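Exo-1,3/1,4-beta-glucanase (Pseudoalteromonas sp., PDB 3RRX) probably hydrolyses beta-1,3- and beta-1,4-linked glucans from the chain end, releasing glucose. Local coordinates at residues M55-F60 / H325-Y330; K215-D220 / Q256-S261; G226-N231 / Y492-G497; V394-V399 / D575-L580; L401-S406 / S544-A549. The protein carries 1 engineered substitution. All blocks are in the same frame, centred on the assembly; numbering follows the deposited sequence. Where two conformers were deposited one is given.

Contacts 1 and 5 lie on opposite sides of the chain's centre, their own centres about 57 Å apart. Contacts 1 and 2 both belong to the N-terminal barrel domain, contact 2 nested in the chain loop that contact 1 closes: it joins neighbouring strands 211-217 and 257-260, whereas contact 1 joins helices 52-58 and 326-338. Contact 3, centred about 16 Å from contact 2, joins a barrel loop directly to the C-terminal alpha/beta domain, and its segments alternate along the chain with those of all the others. Contact 5 is nested inside contact 4, and Val-399 O probably accepts from Ala-549 N between them. Residues of contact 4 also meet the N-terminal domain at helix 127-133.

Contact 1: M55-F60 / H325-Y330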
# COMPACT_ATOMS: atom_id res chain seq x y z
N MET A 55 -11.58 3.51 26.84
CA MET A 55 -10.14 3.33 26.98
C MET A 55 -9.73 3.39 28.45
O MET A 55 -8.86 2.64 28.90
CB MET A 55 -9.36 4.36 26.16
CG MET A 55 -7.84 4.22 26.31
SD MET A 55 -7.19 2.63 25.69
CE MET A 55 -7.38 2.82 23.92
N ARG A 56 -10.35 4.30 29.20
CA ARG A 56 -10.06 4.40 30.62
C ARG A 56 -10.49 3.12 31.34
O ARG A 56 -9.77 2.61 32.20
CB ARG A 56 -10.77 5.62 31.23
CG ARG A 56 -10.35 5.94 32.66
CD ARG A 56 -11.03 7.22 33.14
NE ARG A 56 -10.98 8.24 32.10
CZ ARG A 56 -9.99 9.11 31.96
NH1 ARG A 56 -8.97 9.11 32.82
NH2 ARG A 56 -10.02 9.99 30.98
N LYS A 57 -11.65 2.60 30.96
CA LYS A 57 -12.21 1.42 31.61
C LYS A 57 -11.42 0.14 31.34
O LYS A 57 -11.23 -0.68 32.24
CB LYS A 57 -13.66 1.23 31.17
CG LYS A 57 -14.37 0.07 31.84
CD LYS A 57 -15.84 0.01 31.47
CE LYS A 57 -16.52 -1.19 32.13
NZ LYS A 57 -17.96 -1.30 31.74
N TYR A 58 -10.95 -0.03 30.11
CA TYR A 58 -10.34 -1.29 29.66
C TYR A 58 -8.84 -1.25 29.44
O TYR A 58 -8.16 -2.26 29.59
CB TYR A 58 -11.03 -1.76 28.38
CG TYR A 58 -12.47 -2.14 28.58
CD1 TYR A 58 -12.82 -3.30 29.26
CD2 TYR A 58 -13.50 -1.34 28.09
CE1 TYR A 58 -14.14 -3.66 29.44
CE2 TYR A 58 -14.83 -1.69 28.26
CZ TYR A 58 -15.14 -2.85 28.94
OH TYR A 58 -16.45 -3.22 29.13
N GLY A 59 -8.30 -0.09 29.05
CA GLY A 59 -6.87 0.03 28.82
C GLY A 59 -6.38 -0.80 27.64
O GLY A 59 -5.33 -1.44 27.72
N PHE A 60 -7.14 -0.80 26.55
CA PHE A 60 -6.78 -1.58 25.37
C PHE A 60 -5.33 -1.34 24.94
O PHE A 60 -4.83 -0.22 25.04
CB PHE A 60 -7.72 -1.25 24.21
CG PHE A 60 -9.16 -1.59 24.48
CD1 PHE A 60 -9.55 -2.92 24.62
CD2 PHE A 60 -10.11 -0.60 24.61
CE1 PHE A 60 -10.88 -3.24 24.87
CE2 PHE A 60 -11.44 -0.92 24.85
CZ PHE A 60 -11.82 -2.23 24.98
N HIS A 325 -16.84 -4.43 17.51
CA HIS A 325 -17.38 -5.35 18.51
C HIS A 325 -16.39 -5.69 19.62
O HIS A 325 -16.50 -6.73 20.27
CB HIS A 325 -17.87 -6.63 17.83
CG HIS A 325 -18.92 -6.40 16.78
ND1 HIS A 325 -18.61 -5.96 15.51
CD2 HIS A 325 -20.26 -6.55 16.82
CE1 HIS A 325 -19.72 -5.85 14.81
NE2 HIS A 325 -20.74 -6.20 15.58
N PHE A 326 -15.43 -4.79 19.85
CA PHE A 326 -14.33 -5.03 20.78
C PHE A 326 -14.75 -5.31 22.22
O PHE A 326 -14.10 -6.10 22.92
CB PHE A 326 -13.36 -3.85 20.75
CG PHE A 326 -14.01 -2.52 20.96
CD1 PHE A 326 -14.51 -1.80 19.88
CD2 PHE A 326 -14.12 -1.97 22.23
CE1 PHE A 326 -15.12 -0.57 20.06
CE2 PHE A 326 -14.72 -0.74 22.42
CZ PHE A 326 -15.22 -0.04 21.34
N GLU A 327 -15.81 -4.66 22.69
CA GLU A 327 -16.21 -4.81 24.09
C GLU A 327 -16.72 -6.23 24.37
O GLU A 327 -16.26 -6.89 25.30
CB GLU A 327 -17.24 -3.74 24.49
CG GLU A 327 -17.47 -3.67 25.99
CD GLU A 327 -18.13 -2.37 26.43
OE1 GLU A 327 -18.49 -1.55 25.57
OE2 GLU A 327 -18.28 -2.18 27.65
N ALA A 328 -17.65 -6.70 23.55
CA ALA A 328 -18.13 -8.07 23.65
C ALA A 328 -17.00 -9.07 23.37
O ALA A 328 -16.92 -10.13 24.02
CB ALA A 328 -19.30 -8.30 22.71
N PHE A 329 -16.13 -8.76 22.41
CA PHE A 329 -15.02 -9.67 22.11
C PHE A 329 -14.12 -9.82 23.33
O PHE A 329 -13.67 -10.92 23.67
CB PHE A 329 -14.22 -9.19 20.90
CG PHE A 329 -13.29 -10.22 20.34
CD1 PHE A 329 -13.65 -10.95 19.20
CD2 PHE A 329 -12.08 -10.49 20.95
CE1 PHE A 329 -12.81 -11.92 18.69
CE2 PHE A 329 -11.23 -11.45 20.44
CZ PHE A 329 -11.59 -12.17 19.32
N TYR A 330 -13.88 -8.70 24.00
CA TYR A 330 -13.09 -8.68 25.22
C TYR A 330 -13.66 -9.60 26.30
O TYR A 330 -12.96 -10.48 26.81
CB TYR A 330 -13.00 -7.24 25.74
CG TYR A 330 -12.40 -7.13 27.12
CD1 TYR A 330 -11.02 -7.16 27.31
CD2 TYR A 330 -13.21 -6.99 28.24
CE1 TYR A 330 -10.47 -7.05 28.57
CE2 TYR A 330 -12.66 -6.88 29.52
CZ TYR A 330 -11.28 -6.91 29.67
OH TYR A 330 -10.72 -6.80 30.92
O HOH W 1 -8.61 -4.77 31.75
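Lys-57 stretches out fully from helix 52-58 and carries its NZ to 4.2 Å from Glu-327 OE2, too far for a salt bridge but at a range where the opposite charges probably still attract. The aliphatic part of the same lysine lies over the centre of one face of the Tyr-58 ring. Tyr-58 contributes the largest surface to the contact. Its chi1 of -66° sends the ring across to helix 326-338, and the hydroxyl OH donates to Glu-327 OE2 over a short 2.6 Å. The carboxylate oxygen is met on its anti side, 29° out of the carboxylate plane, the two side chains crossing at about a right angle. Further back on the same ring, CE1 comes to 3.5 Å from Tyr-330 CE2 in a T-shaped stack, the edge of Tyr-58 turned to the face of Tyr-330 with the planes at 65°. Beyond Gly-59, Phe-60 sends CZ to 3.6 Å from Phe-326 CD2. Here the roles are reversed, Phe-326 offering its edge to the face of Phe-60 in an offset edge-to-face pair. Glu-327 OE1 is bound by Gln-54, and the Tyr-58 hydroxyl has a second partner in His-331. Two helices of the TIM-barrel domain are thus joined by a phenol-carboxylate bond beside buried aromatic rings; this network probably fixes the rotation of both groups, with Lys-57 and the bonded donors likely to steady the negative charge of Glu-327.

Contact 2: K215-D220 / Q256-S261; sequences KHFVGD and QSVMAS
Phe-217 and Met-259 make the firmest link, the amide N of the former donating to O of the latter at 2.7 Å, nearly straight and in the carbonyl plane. Two weak bonds follow: Ser-261 N to Phe-217 O, and Val-218 N to Ser-261 OG at 2.9 Å. Around these bonds, the Met-259 side chain runs alongside His-216, and its SD comes obliquely to 3.6 Å from CD2 of that imidazole. On the other face of the sheet from Met-259, Phe-217 CB packs at 3.6 Å on Val-258 CG1, while the phenyl ring itself leads on to Tyr-247 and helix 274-284. Cis peptide bonds precede both His-216 and Val-218. Further out, Lys-215 NZ is held in a salt bridge by Asp-110, and Asn-263 bonds to Ser-261 OG. Strands 211-217 and 257-260 are neighbours in a parallel sheet, and the beta-alpha-beta step between them belongs to the TIM barrel of family 3 glycoside hydrolases, whose strand C-terminal ends border the active-site pocket.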
# COMPACT_ATOMS: atom_id res chain seq x y z
N LYS A 215 2.32 -6.79 5.61
CA LYS A 215 1.04 -7.39 5.22
C LYS A 215 1.21 -8.09 3.87
O LYS A 215 2.03 -7.64 3.07
CB LYS A 215 -0.01 -6.28 4.98
CG LYS A 215 -0.13 -5.19 6.05
CD LYS A 215 -1.05 -4.07 5.53
CE LYS A 215 -0.34 -3.21 4.49
NZ LYS A 215 -1.22 -2.16 3.87
N HIS A 216 0.48 -9.17 3.59
CA HIS A 216 -0.32 -9.95 4.53
C HIS A 216 0.21 -11.38 4.47
O HIS A 216 0.55 -11.87 3.39
CB HIS A 216 -1.79 -10.00 4.10
CG HIS A 216 -2.47 -8.67 4.07
ND1 HIS A 216 -2.39 -7.81 3.00
CD2 HIS A 216 -3.28 -8.07 4.98
CE1 HIS A 216 -3.10 -6.72 3.25
NE2 HIS A 216 -3.66 -6.86 4.44
N PHE A 217 0.25 -12.06 5.60
CA PHE A 217 0.73 -13.44 5.63
C PHE A 217 -0.47 -14.38 5.56
O PHE A 217 -1.23 -14.45 6.52
CB PHE A 217 1.50 -13.68 6.95
CG PHE A 217 2.34 -14.92 6.93
CD1 PHE A 217 3.63 -14.90 6.43
CD2 PHE A 217 1.83 -16.12 7.41
CE1 PHE A 217 4.40 -16.05 6.39
CE2 PHE A 217 2.59 -17.28 7.38
CZ PHE A 217 3.88 -17.25 6.88
N VAL A 218 -0.66 -15.11 4.45
CA VAL A 218 0.26 -15.21 3.31
C VAL A 218 -0.52 -15.77 2.12
O VAL A 218 -1.54 -16.45 2.31
CB VAL A 218 1.43 -16.19 3.62
CG1 VAL A 218 0.90 -17.59 3.91
CG2 VAL A 218 2.42 -16.25 2.45
N GLY A 219 -0.07 -15.48 0.90
CA GLY A 219 -0.64 -16.06 -0.30
C GLY A 219 -1.82 -15.31 -0.91
O GLY A 219 -2.49 -15.81 -1.82
N ASP A 220 -2.08 -14.10 -0.43
CA ASP A 220 -3.25 -13.35 -0.91
C ASP A 220 -3.14 -12.95 -2.40
O ASP A 220 -4.14 -12.65 -3.04
CB ASP A 220 -3.56 -12.14 -0.01
CG ASP A 220 -2.36 -11.22 0.20
OD1 ASP A 220 -1.21 -11.62 -0.11
OD2 ASP A 220 -2.56 -10.10 0.70
N GLN A 256 8.34 -5.51 13.17
CA GLN A 256 7.79 -5.77 14.49
C GLN A 256 6.45 -6.48 14.48
O GLN A 256 6.09 -7.14 15.45
CB GLN A 256 7.71 -4.46 15.28
CG GLN A 256 9.07 -3.99 15.73
CD GLN A 256 9.69 -4.99 16.67
OE1 GLN A 256 9.30 -5.09 17.83
NE2 GLN A 256 10.64 -5.78 16.15
N SER A 257 5.72 -6.34 13.38
CA SER A 257 4.38 -6.92 13.29
C SER A 257 4.16 -7.55 11.91
O SER A 257 4.70 -7.08 10.91
CB SER A 257 3.33 -5.83 13.53
OG SER A 257 2.02 -6.37 13.45
N VAL A 258 3.38 -8.63 11.88
CA VAL A 258 2.94 -9.25 10.64
C VAL A 258 1.41 -9.31 10.65
O VAL A 258 0.82 -9.72 11.65
CB VAL A 258 3.52 -10.69 10.52
CG1 VAL A 258 2.83 -11.51 9.43
CG2 VAL A 258 5.02 -10.61 10.28
N MET A 259 0.76 -8.89 9.57
CA MET A 259 -0.70 -9.01 9.50
C MET A 259 -1.13 -10.28 8.76
O MET A 259 -0.66 -10.55 7.64
CB MET A 259 -1.33 -7.76 8.85
CG MET A 259 -2.87 -7.76 8.85
SD MET A 259 -3.65 -6.30 8.10
CE MET A 259 -3.25 -5.02 9.30
N ALA A 260 -2.02 -11.06 9.36
CA ALA A 260 -2.54 -12.27 8.71
C ALA A 260 -3.48 -11.90 7.56
O ALA A 260 -4.04 -10.80 7.54
CB ALA A 260 -3.24 -13.18 9.70
N SER A 261 -3.67 -12.83 6.63
CA SER A 261 -4.39 -12.53 5.38
C SER A 261 -5.84 -13.04 5.37
O SER A 261 -6.17 -14.04 6.02
CB SER A 261 -3.63 -13.13 4.19
OG SER A 261 -3.49 -14.55 4.34

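Contact 3: G226-N231 / Y492-G497; sequences GVDRGN and YAEWFG
Water-mediated bonds dominate where Asp-228 and Arg-229 meet Glu-494. One water donates to Asp-228 OD2 at 2.6 Å and to Glu-494 OE2 at the same length, and it also accepts from Arg-229 NE at 2.6 Å, so that a single solvent molecule is gripped by three side chains. Of direct ionic contacts there is one, and it is long: Arg-229 NH2 to Glu-494 OE2 at 3.7 Å. Guanidinium and carboxylate are nearly coplanar, and the oxygen lies at the edge of the guanidinium. The extended arginine chain carries the group there. Van der Waals contact comes from Trp-495. A chi1 of 68° sets its CG between the backbone N and the carbonyl carbon and turns the indole so that Asp-228 OD2 sits at the ring edge, in plane, 3.6 Å from CE3. The neighbouring ring atom CZ3 is met obliquely by Arg-229 NH2 at 3.9 Å, with the guanidinium and indole planes almost perpendicular. Second-shell bonds hold the acids: Trp-171 NE1 is hydrogen-bonded to Asp-228 OD1 and Trp-437 NE1 to Glu-494 OE1, while Arg-229 has a cation-pi partner in Phe-262. In the fold, the type II turn from Val-227 to Gly-230 lies between strands 211-217 and 231-232 of the barrel domain, and it meets the loop running from strand 482-488 to helix 510-520 of the C-terminal domain.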
# COMPACT_ATOMS: atom_id res chain seq x y z
N GLY A 226 -7.96 -14.82 -9.09
CA GLY A 226 -7.70 -13.51 -8.51
C GLY A 226 -8.84 -12.96 -7.66
O GLY A 226 -8.94 -11.76 -7.46
N VAL A 227 -9.71 -13.84 -7.17
CA VAL A 227 -10.83 -13.40 -6.35
C VAL A 227 -10.32 -12.87 -5.00
O VAL A 227 -9.53 -13.53 -4.33
CB VAL A 227 -11.83 -14.56 -6.10
CG1 VAL A 227 -12.89 -14.14 -5.09
CG2 VAL A 227 -12.46 -15.01 -7.43
N ASP A 228 -10.76 -11.67 -4.62
CA ASP A 228 -10.33 -11.05 -3.37
C ASP A 228 -10.80 -11.88 -2.17
O ASP A 228 -11.99 -12.20 -2.07
CB ASP A 228 -10.88 -9.62 -3.28
CG ASP A 228 -10.36 -8.87 -2.05
OD1 ASP A 228 -9.14 -8.89 -1.78
OD2 ASP A 228 -11.20 -8.26 -1.37
N ARG A 229 -9.87 -12.22 -1.28
CA ARG A 229 -10.17 -13.06 -0.11
C ARG A 229 -10.52 -14.48 -0.52
O ARG A 229 -11.20 -15.20 0.22
CB ARG A 229 -11.33 -12.48 0.71
CG ARG A 229 -11.15 -11.02 1.11
CD ARG A 229 -12.15 -10.66 2.19
NE ARG A 229 -12.10 -9.25 2.56
CZ ARG A 229 -12.77 -8.74 3.60
NH1 ARG A 229 -13.52 -9.54 4.35
NH2 ARG A 229 -12.68 -7.45 3.89
N GLY A 230 -10.07 -14.87 -1.71
CA GLY A 230 -10.40 -16.16 -2.29
C GLY A 230 -9.51 -17.29 -1.81
O GLY A 230 -8.90 -17.22 -0.75
N ASN A 231 -9.44 -18.35 -2.61
CA ASN A 231 -8.77 -19.57 -2.20
C ASN A 231 -7.46 -19.76 -2.94
O ASN A 231 -7.42 -19.83 -4.17
CB ASN A 231 -9.69 -20.77 -2.45
CG ASN A 231 -9.21 -22.03 -1.75
OD1 ASN A 231 -8.44 -21.97 -0.79
ND2 ASN A 231 -9.67 -23.18 -2.24
N TYR A 492 -10.31 2.18 -7.37
CA TYR A 492 -10.99 1.11 -6.64
C TYR A 492 -10.09 0.58 -5.53
O TYR A 492 -8.88 0.84 -5.51
CB TYR A 492 -11.36 -0.04 -7.59
CG TYR A 492 -10.19 -0.54 -8.41
CD1 TYR A 492 -9.26 -1.44 -7.87
CD2 TYR A 492 -10.01 -0.12 -9.73
CE1 TYR A 492 -8.19 -1.89 -8.62
CE2 TYR A 492 -8.94 -0.56 -10.48
CZ TYR A 492 -8.03 -1.45 -9.92
OH TYR A 492 -6.97 -1.89 -10.67
N ALA A 493 -10.69 -0.18 -4.62
CA ALA A 493 -9.95 -0.86 -3.56
C ALA A 493 -10.61 -2.20 -3.28
O ALA A 493 -11.83 -2.31 -3.34
CB ALA A 493 -9.93 -0.02 -2.29
N GLU A 494 -9.79 -3.21 -2.99
CA GLU A 494 -10.29 -4.53 -2.61
C GLU A 494 -11.23 -5.11 -3.66
O GLU A 494 -11.03 -4.90 -4.86
CB GLU A 494 -10.91 -4.50 -1.20
CG GLU A 494 -9.95 -3.95 -0.13
CD GLU A 494 -10.49 -4.04 1.30
OE1 GLU A 494 -10.59 -2.99 1.96
OE2 GLU A 494 -10.81 -5.14 1.75
N TRP A 495 -12.26 -5.83 -3.23
CA TRP A 495 -13.06 -6.61 -4.17
C TRP A 495 -13.78 -5.76 -5.23
O TRP A 495 -14.16 -6.28 -6.29
CB TRP A 495 -14.04 -7.54 -3.43
CG TRP A 495 -15.12 -6.80 -2.71
CD1 TRP A 495 -16.34 -6.45 -3.21
CD2 TRP A 495 -15.07 -6.30 -1.37
NE1 TRP A 495 -17.06 -5.77 -2.27
CE2 TRP A 495 -16.30 -5.65 -1.13
CE3 TRP A 495 -14.11 -6.33 -0.36
CZ2 TRP A 495 -16.60 -5.05 0.09
CZ3 TRP A 495 -14.41 -5.73 0.86
CH2 TRP A 495 -15.64 -5.09 1.07
N PHE A 496 -13.97 -4.47 -4.96
CA PHE A 496 -14.57 -3.57 -5.95
C PHE A 496 -13.79 -3.58 -7.26
O PHE A 496 -14.34 -3.28 -8.32
CB PHE A 496 -14.61 -2.12 -5.44
CG PHE A 496 -15.75 -1.83 -4.51
CD1 PHE A 496 -16.63 -0.78 -4.78
CD2 PHE A 496 -15.93 -2.56 -3.34
CE1 PHE A 496 -17.66 -0.48 -3.90
CE2 PHE A 496 -16.97 -2.27 -2.47
CZ PHE A 496 -17.84 -1.22 -2.76
N GLY A 497 -12.50 -3.91 -7.18
CA GLY A 497 -11.63 -3.92 -8.34
C GLY A 497 -11.41 -5.29 -8.96
O GLY A 497 -10.66 -5.41 -9.93
O HOH W 2 -10.67 -7.63 1.10

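Contact 4: V394-V399 / D575-L580; sequences VRKSLV and DFTGKL
Leu-398 CB meets Phe-576 CE1 at 3.8 Å where the end of helix 384-397 and the start of strand 399-403 pack on the loop after helix 558-564, in the C-terminal part of the chain. The edge of that ring is also turned to the carbonyl oxygen of Leu-398, which lies in its plane. One residue on, Val-399 and Leu-580 cross at about a right angle, CG1 on CD2 at 4.0 Å, while the valine's other methyl, CG2, rests against the backbone of 578-579. Gly-578, bare of a side chain, lets its CA come within 3.3 Å of Lys-396 O. Thr-577 turns OG1 back over its own backbone (chi1 52°) and onto Lys-396, 3.9 Å from CG, as the lysine chain runs on to Glu-392 and Asp-135. Carbonyls at and just beyond the helix end lie within bonding distance of waters that share their protons among several acceptors; one water accepts from Thr-577 N at 2.8 Å. Apolar packing and bridging waters thus hold the segments together without a direct hydrogen bond.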
# COMPACT_ATOMS: atom_id res chain seq x y z
N VAL A 394 7.59 9.01 -9.28
CA VAL A 394 6.72 9.04 -10.46
C VAL A 394 7.55 8.89 -11.73
O VAL A 394 7.26 8.04 -12.58
CB VAL A 394 5.88 10.34 -10.54
CG1 VAL A 394 5.18 10.45 -11.90
CG2 VAL A 394 4.88 10.41 -9.40
N ARG A 395 8.60 9.70 -11.87
CA ARG A 395 9.43 9.67 -13.07
C ARG A 395 9.99 8.28 -13.33
O ARG A 395 10.03 7.81 -14.46
CB ARG A 395 10.60 10.64 -12.96
CG ARG A 395 10.23 12.12 -12.94
CD ARG A 395 11.46 12.99 -13.16
NE ARG A 395 12.42 12.90 -12.05
CZ ARG A 395 12.48 13.78 -11.06
NH1 ARG A 395 11.64 14.81 -11.05
NH2 ARG A 395 13.37 13.65 -10.09
N LYS A 396 10.42 7.63 -12.26
CA LYS A 396 11.07 6.33 -12.37
C LYS A 396 10.08 5.17 -12.57
O LYS A 396 10.46 4.10 -13.03
CB LYS A 396 11.96 6.08 -11.14
CG LYS A 396 13.16 7.02 -11.07
CD LYS A 396 14.03 6.74 -9.86
CE LYS A 396 15.33 7.54 -9.92
NZ LYS A 396 16.15 7.34 -8.69
N SER A 397 8.82 5.40 -12.23
CA SER A 397 7.80 4.36 -12.32
C SER A 397 7.24 4.18 -13.74
O SER A 397 6.70 3.12 -14.07
CB SER A 397 6.63 4.67 -11.37
OG SER A 397 5.86 5.76 -11.87
N LEU A 398 7.35 5.22 -14.58
CA LEU A 398 6.69 5.20 -15.89
C LEU A 398 7.36 4.18 -16.80
O LEU A 398 8.58 4.09 -16.85
CB LEU A 398 6.74 6.58 -16.57
CG LEU A 398 6.37 7.84 -15.76
CD1 LEU A 398 6.47 9.09 -16.65
CD2 LEU A 398 4.97 7.72 -15.18
N VAL A 399 6.55 3.41 -17.53
CA VAL A 399 7.09 2.46 -18.49
C VAL A 399 6.62 2.83 -19.90
O VAL A 399 5.41 2.90 -20.17
CB VAL A 399 6.72 1.00 -18.16
CG1 VAL A 399 7.27 0.06 -19.22
CG2 VAL A 399 7.27 0.61 -16.77
N ASP A 575 14.95 10.82 -19.12
CA ASP A 575 14.60 9.71 -20.00
C ASP A 575 13.76 8.74 -19.17
O ASP A 575 13.74 8.83 -17.95
CB ASP A 575 15.88 9.04 -20.52
CG ASP A 575 15.66 8.18 -21.78
OD1 ASP A 575 14.50 7.85 -22.11
OD2 ASP A 575 16.66 7.82 -22.43
N PHE A 576 13.07 7.82 -19.83
CA PHE A 576 12.41 6.72 -19.13
C PHE A 576 13.45 5.79 -18.53
O PHE A 576 14.50 5.56 -19.13
CB PHE A 576 11.53 5.92 -20.09
CG PHE A 576 10.26 6.63 -20.48
CD1 PHE A 576 9.09 6.43 -19.76
CD2 PHE A 576 10.24 7.51 -21.55
CE1 PHE A 576 7.92 7.09 -20.12
CE2 PHE A 576 9.08 8.16 -21.92
CZ PHE A 576 7.92 7.95 -21.20
N THR A 577 13.16 5.26 -17.34
CA THR A 577 14.03 4.28 -16.70
C THR A 577 13.26 3.05 -16.22
O THR A 577 13.85 2.00 -16.00
CB THR A 577 14.79 4.91 -15.49
OG1 THR A 577 13.86 5.55 -14.62
CG2 THR A 577 15.81 5.94 -15.97
N GLY A 578 11.95 3.18 -16.06
CA GLY A 578 11.13 2.09 -15.55
C GLY A 578 11.07 0.89 -16.48
O GLY A 578 11.21 1.03 -17.69
N LYS A 579 10.87 -0.29 -15.89
CA LYS A 579 10.76 -1.55 -16.62
C LYS A 579 9.61 -2.35 -16.02
O LYS A 579 9.44 -2.35 -14.80
CB LYS A 579 12.05 -2.36 -16.48
CG LYS A 579 13.32 -1.64 -16.89
CD LYS A 579 13.36 -1.40 -18.39
CE LYS A 579 14.67 -0.74 -18.83
NZ LYS A 579 14.83 -0.73 -20.31
N LEU A 580 8.85 -3.05 -16.85
CA LEU A 580 7.70 -3.83 -16.35
C LEU A 580 8.05 -4.77 -15.20
O LEU A 580 8.97 -5.61 -15.33
CB LEU A 580 7.05 -4.64 -17.48
CG LEU A 580 6.26 -3.87 -18.54
CD1 LEU A 580 5.65 -4.83 -19.57
CD2 LEU A 580 5.17 -3.04 -17.89
O HOH W 3 10.58 5.80 -16.27
O HOH W 4 12.84 8.18 -15.40
O HOH W 5 13.80 3.65 -12.64

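Contact 5: L401-S406 / S544-A549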
# COMPACT_ATOMS: atom_id res chain seq x y z
N LEU A 401 5.84 1.83 -23.36
CA LEU A 401 5.52 0.60 -24.09
C LEU A 401 5.69 0.78 -25.60
O LEU A 401 6.08 -0.15 -26.30
CB LEU A 401 4.08 0.14 -23.79
CG LEU A 401 3.76 -0.21 -22.33
CD1 LEU A 401 2.31 -0.67 -22.21
CD2 LEU A 401 4.70 -1.27 -21.76
N LYS A 402 5.38 1.98 -26.09
CA LYS A 402 5.40 2.28 -27.52
C LYS A 402 5.79 3.75 -27.70
O LYS A 402 5.31 4.62 -26.98
CB LYS A 402 4.02 2.02 -28.13
CG LYS A 402 3.87 2.40 -29.60
CD LYS A 402 2.50 2.01 -30.15
CE LYS A 402 2.35 2.39 -31.63
NZ LYS A 402 1.02 1.96 -32.15
N ASN A 403 6.68 4.00 -28.66
CA ASN A 403 7.11 5.35 -29.01
C ASN A 403 7.45 5.41 -30.50
O ASN A 403 8.61 5.60 -30.86
CB ASN A 403 8.32 5.77 -28.17
CG ASN A 403 8.65 7.25 -28.31
OD1 ASN A 403 7.80 8.05 -28.71
ND2 ASN A 403 9.88 7.62 -27.98
N ASN A 404 6.45 5.23 -31.35
CA ASN A 404 6.70 5.13 -32.79
C ASN A 404 7.22 6.43 -33.37
O ASN A 404 6.74 7.51 -33.01
CB ASN A 404 5.45 4.67 -33.53
CG ASN A 404 5.26 3.16 -33.46
OD1 ASN A 404 5.82 2.50 -32.59
ND2 ASN A 404 4.48 2.61 -34.39
N GLU A 405 8.22 6.32 -34.24
CA GLU A 405 8.87 7.47 -34.87
C GLU A 405 9.38 8.48 -33.84
O GLU A 405 9.51 9.67 -34.13
CB GLU A 405 7.92 8.16 -35.85
CG GLU A 405 7.35 7.23 -36.93
CD GLU A 405 8.43 6.50 -37.71
OE1 GLU A 405 9.51 7.08 -37.94
OE2 GLU A 405 8.19 5.33 -38.08
N SER A 406 9.67 8.00 -32.64
CA SER A 406 10.21 8.85 -31.58
C SER A 406 9.41 10.13 -31.37
O SER A 406 9.97 11.22 -31.28
CB SER A 406 11.67 9.20 -31.88
OG SER A 406 12.45 8.02 -31.97
N SER A 544 -2.62 4.70 -30.89
CA SER A 544 -1.65 5.58 -30.25
C SER A 544 -0.33 5.54 -30.99
O SER A 544 0.12 4.47 -31.39
CB SER A 544 -1.41 5.15 -28.80
OG SER A 544 -2.61 5.08 -28.04
N ASP A 545 0.31 6.70 -31.15
CA ASP A 545 1.68 6.77 -31.65
C ASP A 545 2.69 6.43 -30.56
O ASP A 545 3.69 5.74 -30.80
CB ASP A 545 1.96 8.16 -32.23
CG ASP A 545 1.08 8.46 -33.42
OD1 ASP A 545 0.04 9.13 -33.25
OD2 ASP A 545 1.41 7.99 -34.52
N ALA A 546 2.41 6.91 -29.35
CA ALA A 546 3.16 6.51 -28.16
C ALA A 546 2.20 6.10 -27.05
O ALA A 546 1.05 6.55 -27.02
CB ALA A 546 4.06 7.64 -27.68
N PHE A 547 2.65 5.24 -26.15
CA PHE A 547 1.80 4.73 -25.09
C PHE A 547 2.64 4.52 -23.85
O PHE A 547 3.65 3.79 -23.89
CB PHE A 547 1.15 3.42 -25.55
CG PHE A 547 0.05 2.90 -24.64
CD1 PHE A 547 -1.28 3.01 -25.01
CD2 PHE A 547 0.36 2.27 -23.43
CE1 PHE A 547 -2.29 2.50 -24.20
CE2 PHE A 547 -0.65 1.76 -22.61
CZ PHE A 547 -1.98 1.88 -23.00
N VAL A 548 2.24 5.16 -22.75
CA VAL A 548 2.97 5.10 -21.49
C VAL A 548 2.13 4.46 -20.39
O VAL A 548 1.01 4.90 -20.13
CB VAL A 548 3.40 6.52 -21.01
CG1 VAL A 548 4.11 6.45 -19.66
CG2 VAL A 548 4.28 7.20 -22.06
N ALA A 549 2.67 3.41 -19.76
CA ALA A 549 2.03 2.86 -18.57
C ALA A 549 2.49 3.69 -17.38
O ALA A 549 3.66 3.63 -16.99
CB ALA A 549 2.41 1.39 -18.38
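Lys-402 NZ donates to Ser-544 O at 2.8 Å, nearly along the C=O axis, at the end of a side chain that runs fully extended; Leu-541 O gives the ammonium a second acceptor. The backbones pair as antiparallel strands, 399-403 forming the edge of the mixed sheet of the C-terminal domain beside 546-551, and the pairing contains a classic beta bulge. Leu-401 and Lys-402 both face Phe-547, whose O accepts from Leu-401 N at 3.0 Å and, weakly, from Lys-402 N. Phe-547 N returns a bond to Lys-402 O at 2.9 Å, and past the non-hydrogen-bonded pair Asn-403 and Ala-546, Asn-404 N reaches Asp-545 O. Outward from this backbone frame, Leu-401 and Phe-547 lie side by side and point the same way. The leucine branch, swung away from its carbonyl carbon (chi1 -61°), brings CD1 obliquely onto the ring, 3.7 Å from CD2, and also reaches Ala-549. Phe-547 in turn meets Phe-529, extending the packing to the adjacent strand 525-530. On the face shared by Asn-403 and Ala-546, the amide OD1 of Asn-403, which accepts from Leu-408 N, lies 3.9 Å from the methyl CB of Ala-546.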